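Local coordinates for protein toll-like receptor 13 (Mus musculus, PDB 4Z0C) that recognises and binds bacterial 23S rRNA through the leucine-rich-repeat ectodomain present here, and signals via MYD88 and TRAF6 to activate NF-kappa-B, at residues L580-T585 with R590-N595; L266-V271 with L284-N289; Y418-F423 with L429-N434; N661-Q664 with D668-W671. All blocks are in the same frame, centred on the assembly; numbering follows the deposited sequence.

Followed from the N terminus, the four contacts come in series along the leucine-rich-repeat solenoid; none nests within or crosses another. Contact 2 closes the loop between helix 268-275 and the end of strand 283-285, joining repeats 10 and 11. Contact 3 joins the turn late in repeat 16 to the start of repeat 17, its centre about 35 Å from that of contact 2. Contact 1 lies within repeat 23, where strand 579-581 and strand 592-594 face each other across the coil beside bound RNA. Contact 4 closes a short loop in the C-terminal cap, with its centre about 23 Å from that of contact 1 and 71 Å from that of contact 2.

Contact 1 of 4, residues L580-T585 with R590-N595; sequences LDISGT and RSLYLN. With nucleotides of chain D.
Thr-585 and Ser-591 join the two sides of one leucine-rich-repeat coil, the hydroxyl of Thr-585 standing where the LxLxxNxL consensus places asparagine. Followed outward, CB of Thr-585 comes within 3.3 Å of Ser-591 OG. Its OG1 accepts a hydrogen bond from Ser-591 OG at 2.6 Å, while CG2 skirts the backbone O of Ser-591 at 4.1 Å. Both hydroxyls sit between their own backbone N and carbonyl carbon (chi1 78° for Thr-585, 60° for Ser-591), and this turns the two oxygens toward each other. The pair continues as a relay: OG of Ser-591 also bonds to the backbone N of Asp-587, and OG1 of Thr-585 to OD1 of Asn-613, the consensus asparagine of the next repeat, whose ND2 bonds to the backbone O of Ile-582.

Farther along, the two segments meet through apolar side chains. Ile-582 CG2 faces Leu-592 CD2 at 4.3 Å, and CD1 of Ile-582 slides past Leu-594 CD2, the two side chains running in opposite directions. The residue following strand 579-581 thus packs on strand 592-594 across the core of the coil. RNA lies at both ends: OD2 of Asp-581 bonds to N6 of an adenine base, and at the other end CG of Arg-590 approaches OP2 of A9 of chain D at 3.5 Å.

Contact 2 of 4, residues L266-V271 with L284-N289; sequences LDMKTV and LVFQKN. With NAG (2-acetamido-2-deoxy-beta-D-glucopyranose), chain O.
ND2 of Asn-289 is hydrogen-bonded to the backbone O of Leu-261 and lies 3.0 Å from O5 of the sugar NAG. Its distance to NAG C1, 2.9 Å, is too long for an N-glycosidic bond, so the details of this linkage are doubtful in the model. Between the two segments the contact is carried by the ring of Phe-286. CE of Met-268 meets it at the edge, close to the ring plane, 3.4 Å from Phe-286 CZ. The Met-268 chain bends at chi2 (-48°) and again at chi3, and SD comes to 5.2 Å from the ring centroid, still edge-on: a Met-aromatic contact. In this part of the leucine-rich-repeat solenoid the ring fills a consensus leucine position just after strand 283-285, and its end reaches the first turn of helix 268-275, whose N-cap is Asp-267. Leu-266 CD1 reaches Phe-286 CE1 at 3.9 Å, and Val-271 CG1 comes obliquely to within 4.1 Å of Phe-286 CZ. One face of the ring is covered by CD2 of Leu-284, in the strand two residues earlier, offset toward the rim, while Leu-299 of helix 293-302 adds a further apolar neighbour.

Contact 3 of 4, residues Y418-F423 with L429-N434; sequences YSFTQF and LDLGDN
A type I turn from Phe-420 to Phe-423 faces the end of strand 428-430 and the type II turn from Leu-431 to Asn-434, with the nearest CA atoms, those of Phe-420 and Leu-429, 10.1 Å apart. Side chains therefore have to span the gap, and Phe-420 does most of it. It stands at the consensus phenylalanine position of the leucine-rich repeat and points into the core of the solenoid toward the two consensus leucines of the following repeat. CG lies beside the backbone N (chi1 -52°), which directs the ring into the core, where the two leucines come to meet it from the opposite direction. CD2 of Leu-429 sits over one face, 4.0 Å from the ring centroid and 19° off the normal, a CH-pi contact displaced toward the rim. Leu-431 CD1 approaches the far end obliquely, 4.0 Å from Phe-420 CZ. The other face is backed by CB of Ser-419, and CD2 of Phe-423 lies at the ring edge, in plane, so the aromatic group is enclosed on several sides.

Polar side chains bond to the backbone of the same segment. OD1 of Asp-430 accepts from the backbone N of Gly-432 in an Asx turn. Asn-434 belongs to the asparagine ladder of the solenoid: its OD1 takes the N-H of Ile-412, and its ND2, also bonded to Leu-407 O, meets the backbone O of Leu-431 at 2.9 Å from well above the carbonyl plane.

Contact 4 of 4, residues N661-Q664 with D668-W671; sequences NKLQ and DNLW
In the C-terminal cap that closes the leucine-rich-repeat solenoid, the amide of Asn-669 holds the backbone of Gln-664 just across a short loop. ND2 of Asn-669 donates to the backbone O of Gln-664 at 2.6 Å, with an N-H...O angle of 170°. The bond is nearly straight: the nitrogen lies in the carbonyl plane on a lone pair of the oxygen, with a C=O...N angle of 129°, and the oxygen in turn lies in the amide plane of Asn-669. The backbone N of Gln-664, a second donor, is 3.1 Å from ND2 of Asn-669 and is not bonded to it. CG of Asn-669 is placed beside its own backbone N (chi1 -74°), an orientation that carries the amide across to the 661-664 segment. The same approach brings ND2 near the apolar flank of that segment, 4.1 Å from CB of Gln-664 and 4.3 Å from CB of Leu-663.

Although Asn-669 occupies the N-cap position of helix 670-678, its side chain makes no capping bond to that helix. Instead OD1 accepts from the backbone N of Ile-642 and ND2 also bonds to the backbone O of Lys-640, which ties the LRRCT cap to the coil that follows strand 631-633. At the start of the 661-664 segment, Asn-661 continues the solenoid's asparagine ladder, its OD1 accepting from Leu-639 N and its ND2 bonding to Leu-634 O.

Contact 1 of 4, residues L580-T585 with R590-N595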
loop_
_atom_site.group_PDB
_atom_site.type_symbol
_atom_site.label_atom_id
_atom_site.label_comp_id
_atom_site.label_asym_id
_atom_site.label_seq_id
_atom_site.Cartn_x
_atom_site.Cartn_y
_atom_site.Cartn_z
ATOM N N LEU A 580 4.923 -11.125 21.462
ATOM C CA LEU A 580 4.380 -11.586 20.190
ATOM C C LEU A 580 3.067 -10.870 19.897
ATOM O O LEU A 580 2.182 -10.842 20.739
ATOM C CB LEU A 580 4.134 -13.097 20.234
ATOM C CG LEU A 580 3.401 -13.654 19.017
ATOM C CD1 LEU A 580 4.264 -13.410 17.820
ATOM C CD2 LEU A 580 3.117 -15.139 19.177
ATOM N N ASP A 581 2.944 -10.271 18.718
ATOM C CA ASP A 581 1.674 -9.672 18.301
ATOM C C ASP A 581 1.189 -10.218 16.942
ATOM O O ASP A 581 1.872 -10.096 15.924
ATOM C CB ASP A 581 1.788 -8.150 18.257
ATOM C CG ASP A 581 0.476 -7.461 17.878
ATOM O OD1 ASP A 581 -0.018 -7.643 16.746
ATOM O OD2 ASP A 581 -0.047 -6.683 18.691
ATOM N N ILE A 582 0.010 -10.836 16.955
ATOM C CA ILE A 582 -0.679 -11.271 15.751
ATOM C C ILE A 582 -2.117 -10.769 15.782
ATOM O O ILE A 582 -3.085 -11.553 15.790
ATOM C CB ILE A 582 -0.694 -12.794 15.622
ATOM C CG1 ILE A 582 0.671 -13.351 16.009
ATOM C CG2 ILE A 582 -1.047 -13.177 14.189
ATOM C CD1 ILE A 582 0.782 -14.844 15.886
ATOM N N SER A 583 -2.244 -9.450 15.814
ATOM C CA SER A 583 -3.542 -8.806 15.898
ATOM C C SER A 583 -3.970 -8.286 14.543
ATOM O O SER A 583 -3.136 -8.051 13.682
ATOM C CB SER A 583 -3.487 -7.649 16.898
ATOM O OG SER A 583 -2.985 -8.110 18.142
ATOM N N GLY A 584 -5.274 -8.120 14.362
ATOM C CA GLY A 584 -5.799 -7.398 13.221
ATOM C C GLY A 584 -5.969 -8.180 11.923
ATOM O O GLY A 584 -6.031 -7.565 10.875
ATOM N N THR A 585 -6.039 -9.512 11.969
ATOM C CA THR A 585 -6.387 -10.273 10.769
ATOM C C THR A 585 -7.884 -10.163 10.483
ATOM O O THR A 585 -8.309 -10.292 9.345
ATOM C CB THR A 585 -5.943 -11.749 10.838
ATOM O OG1 THR A 585 -6.852 -12.517 11.656
ATOM C CG2 THR A 585 -4.515 -11.851 11.368
ATOM N N ARG A 590 -10.847 -17.918 8.754
ATOM C CA ARG A 590 -10.402 -17.628 7.398
ATOM C C ARG A 590 -9.036 -16.953 7.373
ATOM O O ARG A 590 -8.244 -17.237 6.490
ATOM C CB ARG A 590 -11.417 -16.751 6.667
ATOM C CG ARG A 590 -12.740 -17.440 6.364
ATOM C CD ARG A 590 -13.642 -16.515 5.569
ATOM N NE ARG A 590 -15.022 -16.591 6.026
ATOM C CZ ARG A 590 -15.646 -15.623 6.688
ATOM N NH1 ARG A 590 -15.025 -14.488 6.941
ATOM N NH2 ARG A 590 -16.902 -15.780 7.074
ATOM N N SER A 591 -8.732 -16.118 8.369
ATOM C CA SER A 591 -7.528 -15.281 8.311
ATOM C C SER A 591 -6.406 -15.695 9.250
ATOM O O SER A 591 -5.288 -15.175 9.147
ATOM C CB SER A 591 -7.873 -13.813 8.588
ATOM O OG SER A 591 -8.444 -13.632 9.866
ATOM N N LEU A 592 -6.696 -16.619 10.165
ATOM C CA LEU A 592 -5.728 -16.978 11.196
ATOM C C LEU A 592 -5.783 -18.459 11.496
ATOM O O LEU A 592 -6.855 -19.000 11.710
ATOM C CB LEU A 592 -6.034 -16.212 12.481
ATOM C CG LEU A 592 -4.913 -15.755 13.426
ATOM C CD1 LEU A 592 -5.426 -15.712 14.873
ATOM C CD2 LEU A 592 -3.632 -16.560 13.314
ATOM N N TYR A 593 -4.630 -19.113 11.472
ATOM C CA TYR A 593 -4.520 -20.458 11.995
ATOM C C TYR A 593 -3.271 -20.597 12.828
ATOM O O TYR A 593 -2.183 -20.273 12.368
ATOM C CB TYR A 593 -4.516 -21.514 10.887
ATOM C CG TYR A 593 -4.550 -22.921 11.433
ATOM C CD1 TYR A 593 -3.380 -23.584 11.802
ATOM C CD2 TYR A 593 -5.757 -23.579 11.613
ATOM C CE1 TYR A 593 -3.420 -24.869 12.328
ATOM C CE2 TYR A 593 -5.806 -24.856 12.137
ATOM C CZ TYR A 593 -4.640 -25.494 12.489
ATOM O OH TYR A 593 -4.715 -26.769 13.000
ATOM N N LEU A 594 -3.438 -21.113 14.043
ATOM C CA LEU A 594 -2.328 -21.381 14.947
ATOM C C LEU A 594 -2.400 -22.852 15.352
ATOM O O LEU A 594 -3.431 -23.305 15.851
ATOM C CB LEU A 594 -2.414 -20.486 16.193
ATOM C CG LEU A 594 -2.536 -18.970 15.988
ATOM C CD1 LEU A 594 -2.762 -18.245 17.307
ATOM C CD2 LEU A 594 -1.302 -18.420 15.321
ATOM N N ASN A 595 -1.334 -23.605 15.084
ATOM C CA ASN A 595 -1.264 -25.006 15.479
ATOM C C ASN A 595 -1.540 -25.112 16.974
ATOM O O ASN A 595 -1.151 -24.231 17.748
ATOM C CB ASN A 595 0.111 -25.590 15.134
ATOM C CG ASN A 595 0.247 -27.074 15.502
ATOM O OD1 ASN A 595 0.280 -27.433 16.684
ATOM N ND2 ASN A 595 0.351 -27.938 14.485
ATOM P P A D 9 -11.954 -18.745 2.450
ATOM O OP1 A D 9 -13.407 -19.067 2.426
ATOM O OP2 A D 9 -11.091 -18.900 3.640
ATOM O "O5'" A D 9 -11.285 -19.601 1.288
ATOM C "C5'" A D 9 -9.892 -19.477 1.046
ATOM C "C4'" A D 9 -9.490 -20.094 -0.259
ATOM O "O4'" A D 9 -9.922 -19.238 -1.353
ATOM C "C3'" A D 9 -7.991 -20.289 -0.423
ATOM O "O3'" A D 9 -7.755 -21.540 -1.064
ATOM C "C2'" A D 9 -7.579 -19.123 -1.330
ATOM O "O2'" A D 9 -6.439 -19.371 -2.126
ATOM C "C1'" A D 9 -8.828 -18.914 -2.181
ATOM N N9 A D 9 -9.027 -17.528 -2.627
ATOM C C8 A D 9 -8.958 -16.383 -1.862
ATOM N N7 A D 9 -9.214 -15.272 -2.514
ATOM C C5 A D 9 -9.486 -15.712 -3.807
ATOM C C6 A D 9 -9.825 -15.023 -4.995
ATOM N N6 A D 9 -9.960 -13.688 -5.062
ATOM N N1 A D 9 -10.031 -15.764 -6.122
ATOM C C2 A D 9 -9.892 -17.095 -6.039
ATOM N N3 A D 9 -9.571 -17.843 -4.981
ATOM C C4 A D 9 -9.381 -17.094 -3.887
#

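Contact 2 of 4, residues L266-V271 with L284-N289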
loop_
_atom_site.group_PDB
_atom_site.type_symbol
_atom_site.label_atom_id
_atom_site.label_comp_id
_atom_site.label_asym_id
_atom_site.label_seq_id
_atom_site.Cartn_x
_atom_site.Cartn_y
_atom_site.Cartn_z
ATOM N N LEU A 266 15.995 43.206 4.897
ATOM C CA LEU A 266 16.288 44.160 5.964
ATOM C C LEU A 266 17.476 45.015 5.530
ATOM O O LEU A 266 18.315 44.564 4.751
ATOM C CB LEU A 266 16.613 43.428 7.271
ATOM C CG LEU A 266 15.509 42.674 8.020
ATOM C CD1 LEU A 266 16.022 42.029 9.342
ATOM C CD2 LEU A 266 14.314 43.587 8.294
ATOM N N ASP A 267 17.554 46.235 6.051
ATOM C CA ASP A 267 18.681 47.121 5.791
ATOM C C ASP A 267 19.895 46.615 6.564
ATOM O O ASP A 267 19.968 46.805 7.772
ATOM C CB ASP A 267 18.322 48.536 6.261
ATOM C CG ASP A 267 19.324 49.589 5.805
ATOM O OD1 ASP A 267 20.546 49.301 5.822
ATOM O OD2 ASP A 267 18.884 50.715 5.448
ATOM N N MET A 268 20.855 45.992 5.880
ATOM C CA MET A 268 22.013 45.420 6.579
ATOM C C MET A 268 22.818 46.432 7.376
ATOM O O MET A 268 23.501 46.066 8.333
ATOM C CB MET A 268 22.950 44.671 5.626
ATOM C CG MET A 268 22.537 43.252 5.308
ATOM S SD MET A 268 22.111 42.289 6.769
ATOM C CE MET A 268 20.326 42.379 6.620
ATOM N N LYS A 269 22.733 47.702 6.996
ATOM C CA LYS A 269 23.456 48.740 7.717
ATOM C C LYS A 269 22.850 48.896 9.111
ATOM O O LYS A 269 23.568 48.900 10.109
ATOM C CB LYS A 269 23.445 50.054 6.929
ATOM C CG LYS A 269 24.671 50.946 7.143
ATOM C CD LYS A 269 24.709 52.107 6.131
ATOM C CE LYS A 269 24.623 53.479 6.790
ATOM N NZ LYS A 269 24.173 54.539 5.832
ATOM N N THR A 270 21.527 48.988 9.176
ATOM C CA THR A 270 20.835 49.018 10.453
ATOM C C THR A 270 21.139 47.764 11.269
ATOM O O THR A 270 21.551 47.835 12.422
ATOM C CB THR A 270 19.328 49.056 10.255
ATOM O OG1 THR A 270 18.990 50.096 9.327
ATOM C CG2 THR A 270 18.622 49.259 11.617
ATOM N N VAL A 271 20.938 46.610 10.644
ATOM C CA VAL A 271 21.143 45.327 11.297
ATOM C C VAL A 271 22.566 45.209 11.863
ATOM O O VAL A 271 22.750 44.859 13.021
ATOM C CB VAL A 271 20.820 44.139 10.331
ATOM C CG1 VAL A 271 21.080 42.824 11.009
ATOM C CG2 VAL A 271 19.358 44.202 9.871
ATOM N N LEU A 284 22.135 33.514 15.141
ATOM C CA LEU A 284 21.254 34.426 14.427
ATOM C C LEU A 284 20.319 33.660 13.498
ATOM O O LEU A 284 20.761 33.008 12.546
ATOM C CB LEU A 284 22.064 35.479 13.646
ATOM C CG LEU A 284 21.198 36.423 12.812
ATOM C CD1 LEU A 284 20.250 37.206 13.698
ATOM C CD2 LEU A 284 22.037 37.345 11.956
ATOM N N VAL A 285 19.025 33.745 13.792
ATOM C CA VAL A 285 18.004 33.189 12.929
ATOM C C VAL A 285 17.458 34.302 12.028
ATOM O O VAL A 285 16.904 35.302 12.491
ATOM C CB VAL A 285 16.916 32.469 13.752
ATOM C CG1 VAL A 285 15.881 31.812 12.837
ATOM C CG2 VAL A 285 17.568 31.386 14.619
ATOM N N PHE A 286 17.611 34.105 10.726
ATOM C CA PHE A 286 17.543 35.191 9.753
ATOM C C PHE A 286 16.775 34.721 8.506
ATOM O O PHE A 286 17.358 34.506 7.445
ATOM C CB PHE A 286 18.980 35.592 9.395
ATOM C CG PHE A 286 19.172 37.061 9.146
ATOM C CD1 PHE A 286 18.647 38.003 10.019
ATOM C CD2 PHE A 286 19.921 37.499 8.055
ATOM C CE1 PHE A 286 18.831 39.357 9.795
ATOM C CE2 PHE A 286 20.115 38.847 7.824
ATOM C CZ PHE A 286 19.568 39.777 8.697
ATOM N N GLN A 287 15.455 34.602 8.651
ATOM C CA GLN A 287 14.608 33.886 7.703
ATOM C C GLN A 287 13.542 34.668 6.939
ATOM O O GLN A 287 13.111 35.737 7.354
ATOM C CB GLN A 287 13.886 32.745 8.423
ATOM C CG GLN A 287 14.787 31.692 8.989
ATOM C CD GLN A 287 13.980 30.510 9.484
ATOM O OE1 GLN A 287 12.781 30.639 9.746
ATOM N NE2 GLN A 287 14.610 29.341 9.553
ATOM N N LYS A 288 13.098 34.071 5.830
ATOM C CA LYS A 288 11.961 34.564 5.050
ATOM C C LYS A 288 12.245 35.850 4.269
ATOM O O LYS A 288 11.577 36.866 4.445
ATOM C CB LYS A 288 10.667 34.658 5.887
ATOM C CG LYS A 288 10.091 33.288 6.258
ATOM C CD LYS A 288 8.717 33.386 6.930
ATOM C CE LYS A 288 8.363 32.107 7.698
ATOM N NZ LYS A 288 7.096 32.222 8.491
ATOM N N ASN A 289 13.239 35.772 3.393
ATOM C CA ASN A 289 13.468 36.819 2.410
ATOM C C ASN A 289 13.944 38.089 3.085
ATOM O O ASN A 289 13.541 39.210 2.763
ATOM C CB ASN A 289 12.191 37.058 1.612
ATOM C CG ASN A 289 12.383 37.993 0.470
ATOM O OD1 ASN A 289 13.427 38.007 -0.190
ATOM N ND2 ASN A 289 11.375 38.829 0.249
HETATM C C1 NAG O . 12.343 39.819 -2.320
HETATM C C2 NAG O . 10.866 39.663 -2.604
HETATM C C3 NAG O . 10.601 40.623 -3.750
HETATM C C4 NAG O . 10.994 42.050 -3.311
HETATM C C5 NAG O . 12.258 42.113 -2.416
HETATM C C6 NAG O . 12.299 43.346 -1.518
HETATM C C7 NAG O . 9.433 37.694 -2.471
HETATM C C8 NAG O . 9.359 36.211 -2.640
HETATM N N2 NAG O . 10.552 38.273 -2.879
HETATM O O3 NAG O . 9.246 40.524 -4.127
HETATM O O4 NAG O . 11.200 42.849 -4.465
HETATM O O5 NAG O . 12.420 40.992 -1.560
HETATM O O6 NAG O . 13.450 43.266 -0.706
HETATM O O7 NAG O . 8.483 38.302 -1.997
#

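Contact 3 of 4, residues Y418-F423 with L429-N434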
loop_
_atom_site.group_PDB
_atom_site.type_symbol
_atom_site.label_atom_id
_atom_site.label_comp_id
_atom_site.label_asym_id
_atom_site.label_seq_id
_atom_site.Cartn_x
_atom_site.Cartn_y
_atom_site.Cartn_z
ATOM N N TYR A 418 29.712 2.655 -5.714
ATOM C CA TYR A 418 30.593 3.820 -5.776
ATOM C C TYR A 418 29.952 5.047 -5.160
ATOM O O TYR A 418 30.531 6.124 -5.175
ATOM C CB TYR A 418 30.980 4.143 -7.225
ATOM C CG TYR A 418 31.633 2.998 -7.977
ATOM C CD1 TYR A 418 32.848 2.459 -7.551
ATOM C CD2 TYR A 418 31.060 2.494 -9.142
ATOM C CE1 TYR A 418 33.450 1.421 -8.239
ATOM C CE2 TYR A 418 31.655 1.465 -9.839
ATOM C CZ TYR A 418 32.850 0.931 -9.385
ATOM O OH TYR A 418 33.440 -0.096 -10.091
ATOM N N SER A 419 28.764 4.878 -4.596
ATOM C CA SER A 419 27.978 6.018 -4.151
ATOM C C SER A 419 28.410 6.555 -2.780
ATOM O O SER A 419 28.181 7.725 -2.489
ATOM C CB SER A 419 26.493 5.649 -4.106
ATOM O OG SER A 419 25.993 5.290 -5.382
ATOM N N PHE A 420 29.017 5.709 -1.939
ATOM C CA PHE A 420 29.343 6.098 -0.548
ATOM C C PHE A 420 30.780 5.834 -0.088
ATOM O O PHE A 420 31.021 5.560 1.085
ATOM C CB PHE A 420 28.380 5.425 0.441
ATOM C CG PHE A 420 26.941 5.639 0.113
ATOM C CD1 PHE A 420 26.333 6.859 0.373
ATOM C CD2 PHE A 420 26.199 4.632 -0.480
ATOM C CE1 PHE A 420 25.008 7.062 0.047
ATOM C CE2 PHE A 420 24.867 4.827 -0.806
ATOM C CZ PHE A 420 24.269 6.035 -0.550
ATOM N N THR A 421 31.731 5.958 -0.997
ATOM C CA THR A 421 33.131 5.681 -0.699
ATOM C C THR A 421 33.760 6.734 0.218
ATOM O O THR A 421 34.755 6.476 0.893
ATOM C CB THR A 421 33.918 5.596 -2.011
ATOM O OG1 THR A 421 33.307 4.600 -2.838
ATOM C CG2 THR A 421 35.381 5.235 -1.765
ATOM N N GLN A 422 33.174 7.925 0.240
ATOM C CA GLN A 422 33.770 9.038 0.955
ATOM C C GLN A 422 33.313 9.180 2.417
ATOM O O GLN A 422 33.693 10.142 3.104
ATOM C CB GLN A 422 33.483 10.325 0.183
ATOM C CG GLN A 422 33.890 10.234 -1.261
ATOM C CD GLN A 422 35.380 10.067 -1.400
ATOM O OE1 GLN A 422 36.147 10.936 -0.991
ATOM N NE2 GLN A 422 35.805 8.937 -1.954
ATOM N N PHE A 423 32.526 8.223 2.906
ATOM C CA PHE A 423 31.954 8.348 4.245
ATOM C C PHE A 423 32.325 7.215 5.198
ATOM O O PHE A 423 31.439 6.566 5.739
ATOM C CB PHE A 423 30.426 8.426 4.156
ATOM C CG PHE A 423 29.930 9.456 3.183
ATOM C CD1 PHE A 423 30.462 10.728 3.169
ATOM C CD2 PHE A 423 28.934 9.147 2.269
ATOM C CE1 PHE A 423 30.006 11.674 2.252
ATOM C CE2 PHE A 423 28.477 10.092 1.356
ATOM C CZ PHE A 423 29.010 11.347 1.350
ATOM N N LEU A 429 22.299 6.549 7.753
ATOM C CA LEU A 429 22.037 6.913 6.368
ATOM C C LEU A 429 20.551 6.812 6.035
ATOM O O LEU A 429 19.962 5.721 6.069
ATOM C CB LEU A 429 22.876 6.061 5.426
ATOM C CG LEU A 429 22.575 6.221 3.935
ATOM C CD1 LEU A 429 22.767 7.677 3.458
ATOM C CD2 LEU A 429 23.459 5.269 3.166
ATOM N N ASP A 430 19.943 7.949 5.708
ATOM C CA ASP A 430 18.511 7.960 5.456
ATOM C C ASP A 430 18.216 8.094 3.963
ATOM O O ASP A 430 18.360 9.184 3.381
ATOM C CB ASP A 430 17.825 9.086 6.233
ATOM C CG ASP A 430 16.302 8.947 6.251
ATOM O OD1 ASP A 430 15.749 8.049 5.562
ATOM O OD2 ASP A 430 15.643 9.759 6.934
ATOM N N LEU A 431 17.786 6.986 3.353
ATOM C CA LEU A 431 17.457 6.967 1.923
ATOM C C LEU A 431 15.979 6.763 1.722
ATOM O O LEU A 431 15.534 6.357 0.645
ATOM C CB LEU A 431 18.231 5.876 1.188
ATOM C CG LEU A 431 19.658 6.325 0.900
ATOM C CD1 LEU A 431 20.585 5.137 0.690
ATOM C CD2 LEU A 431 19.630 7.223 -0.316
ATOM N N GLY A 432 15.227 7.027 2.781
ATOM C CA GLY A 432 13.797 6.838 2.768
ATOM C C GLY A 432 13.079 7.677 1.732
ATOM O O GLY A 432 13.537 8.740 1.366
ATOM N N ASP A 433 11.974 7.146 1.220
ATOM C CA ASP A 433 11.045 7.889 0.388
ATOM C C ASP A 433 11.697 8.388 -0.907
ATOM O O ASP A 433 11.290 9.400 -1.473
ATOM C CB ASP A 433 10.420 9.039 1.166
ATOM C CG ASP A 433 9.215 9.631 0.459
ATOM O OD1 ASP A 433 8.580 8.904 -0.332
ATOM O OD2 ASP A 433 8.927 10.833 0.667
ATOM N N ASN A 434 12.714 7.675 -1.371
ATOM C CA ASN A 434 13.244 7.943 -2.697
ATOM C C ASN A 434 12.505 7.126 -3.765
ATOM O O ASN A 434 11.332 6.806 -3.583
ATOM C CB ASN A 434 14.762 7.754 -2.724
ATOM C CG ASN A 434 15.502 8.945 -2.078
ATOM O OD1 ASN A 434 15.568 10.028 -2.652
ATOM N ND2 ASN A 434 16.069 8.734 -0.902
#

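Contact 4 of 4, residues N661-Q664 with D668-W671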
loop_
_atom_site.group_PDB
_atom_site.type_symbol
_atom_site.label_atom_id
_atom_site.label_comp_id
_atom_site.label_asym_id
_atom_site.label_seq_id
_atom_site.Cartn_x
_atom_site.Cartn_y
_atom_site.Cartn_z
ATOM N N ASN A 661 -15.513 -8.004 23.505
ATOM C CA ASN A 661 -15.972 -9.346 23.125
ATOM C C ASN A 661 -17.484 -9.531 23.246
ATOM O O ASN A 661 -18.228 -8.552 23.305
ATOM C CB ASN A 661 -15.199 -10.422 23.880
ATOM C CG ASN A 661 -13.835 -10.675 23.284
ATOM O OD1 ASN A 661 -13.628 -11.666 22.608
ATOM N ND2 ASN A 661 -12.914 -9.742 23.477
ATOM N N LYS A 662 -17.933 -10.781 23.285
ATOM C CA LYS A 662 -19.363 -11.075 23.345
ATOM C C LYS A 662 -19.698 -12.024 24.493
ATOM O O LYS A 662 -20.432 -12.995 24.320
ATOM C CB LYS A 662 -19.835 -11.687 22.028
ATOM C CG LYS A 662 -19.393 -10.940 20.769
ATOM C CD LYS A 662 -20.577 -10.682 19.853
ATOM C CE LYS A 662 -20.714 -9.213 19.495
ATOM N NZ LYS A 662 -20.626 -9.034 18.023
ATOM N N LEU A 663 -19.159 -11.733 25.665
ATOM C CA LEU A 663 -19.300 -12.615 26.815
ATOM C C LEU A 663 -20.764 -12.773 27.242
ATOM O O LEU A 663 -21.458 -11.794 27.517
ATOM C CB LEU A 663 -18.457 -12.077 27.967
ATOM C CG LEU A 663 -17.058 -12.681 28.119
ATOM C CD1 LEU A 663 -16.547 -13.255 26.821
ATOM C CD2 LEU A 663 -16.079 -11.661 28.688
ATOM N N GLN A 664 -21.238 -14.011 27.303
ATOM C CA GLN A 664 -22.647 -14.228 27.570
ATOM C C GLN A 664 -22.950 -14.243 29.064
ATOM O O GLN A 664 -22.192 -14.811 29.856
ATOM C CB GLN A 664 -23.116 -15.515 26.916
ATOM C CG GLN A 664 -22.435 -15.804 25.603
ATOM C CD GLN A 664 -23.366 -16.484 24.631
ATOM O OE1 GLN A 664 -24.283 -15.855 24.099
ATOM N NE2 GLN A 664 -23.160 -17.781 24.415
ATOM N N ASP A 668 -22.152 -20.397 31.991
ATOM C CA ASP A 668 -20.876 -20.783 31.390
ATOM C C ASP A 668 -19.772 -19.820 31.813
ATOM O O ASP A 668 -18.603 -20.193 31.874
ATOM C CB ASP A 668 -20.979 -20.826 29.871
ATOM C CG ASP A 668 -21.837 -21.975 29.383
ATOM O OD1 ASP A 668 -22.961 -22.128 29.897
ATOM O OD2 ASP A 668 -21.387 -22.729 28.497
ATOM N N ASN A 669 -20.157 -18.587 32.125
ATOM C CA ASN A 669 -19.207 -17.558 32.528
ATOM C C ASN A 669 -19.197 -17.277 34.012
ATOM O O ASN A 669 -18.575 -16.297 34.452
ATOM C CB ASN A 669 -19.482 -16.256 31.761
ATOM C CG ASN A 669 -19.031 -16.335 30.335
ATOM O OD1 ASN A 669 -17.948 -16.843 30.058
ATOM N ND2 ASN A 669 -19.873 -15.876 29.411
ATOM N N LEU A 670 -19.890 -18.121 34.781
ATOM C CA LEU A 670 -20.017 -17.904 36.221
ATOM C C LEU A 670 -18.660 -17.906 36.913
ATOM O O LEU A 670 -18.381 -17.013 37.685
ATOM C CB LEU A 670 -20.967 -18.914 36.878
ATOM C CG LEU A 670 -21.104 -18.724 38.394
ATOM C CD1 LEU A 670 -21.649 -17.337 38.680
ATOM C CD2 LEU A 670 -21.992 -19.786 39.025
ATOM N N TRP A 671 -17.801 -18.882 36.621
ATOM C CA TRP A 671 -16.471 -18.848 37.228
ATOM C C TRP A 671 -15.703 -17.555 36.880
ATOM O O TRP A 671 -15.102 -16.920 37.760
ATOM C CB TRP A 671 -15.617 -20.067 36.844
ATOM C CG TRP A 671 -14.218 -19.889 37.401
ATOM C CD1 TRP A 671 -13.794 -20.182 38.672
ATOM C CD2 TRP A 671 -13.084 -19.317 36.724
ATOM N NE1 TRP A 671 -12.465 -19.847 38.821
ATOM C CE2 TRP A 671 -12.006 -19.314 37.641
ATOM C CE3 TRP A 671 -12.871 -18.822 35.433
ATOM C CZ2 TRP A 671 -10.735 -18.835 37.300
ATOM C CZ3 TRP A 671 -11.603 -18.345 35.098
ATOM C CH2 TRP A 671 -10.554 -18.361 36.025
#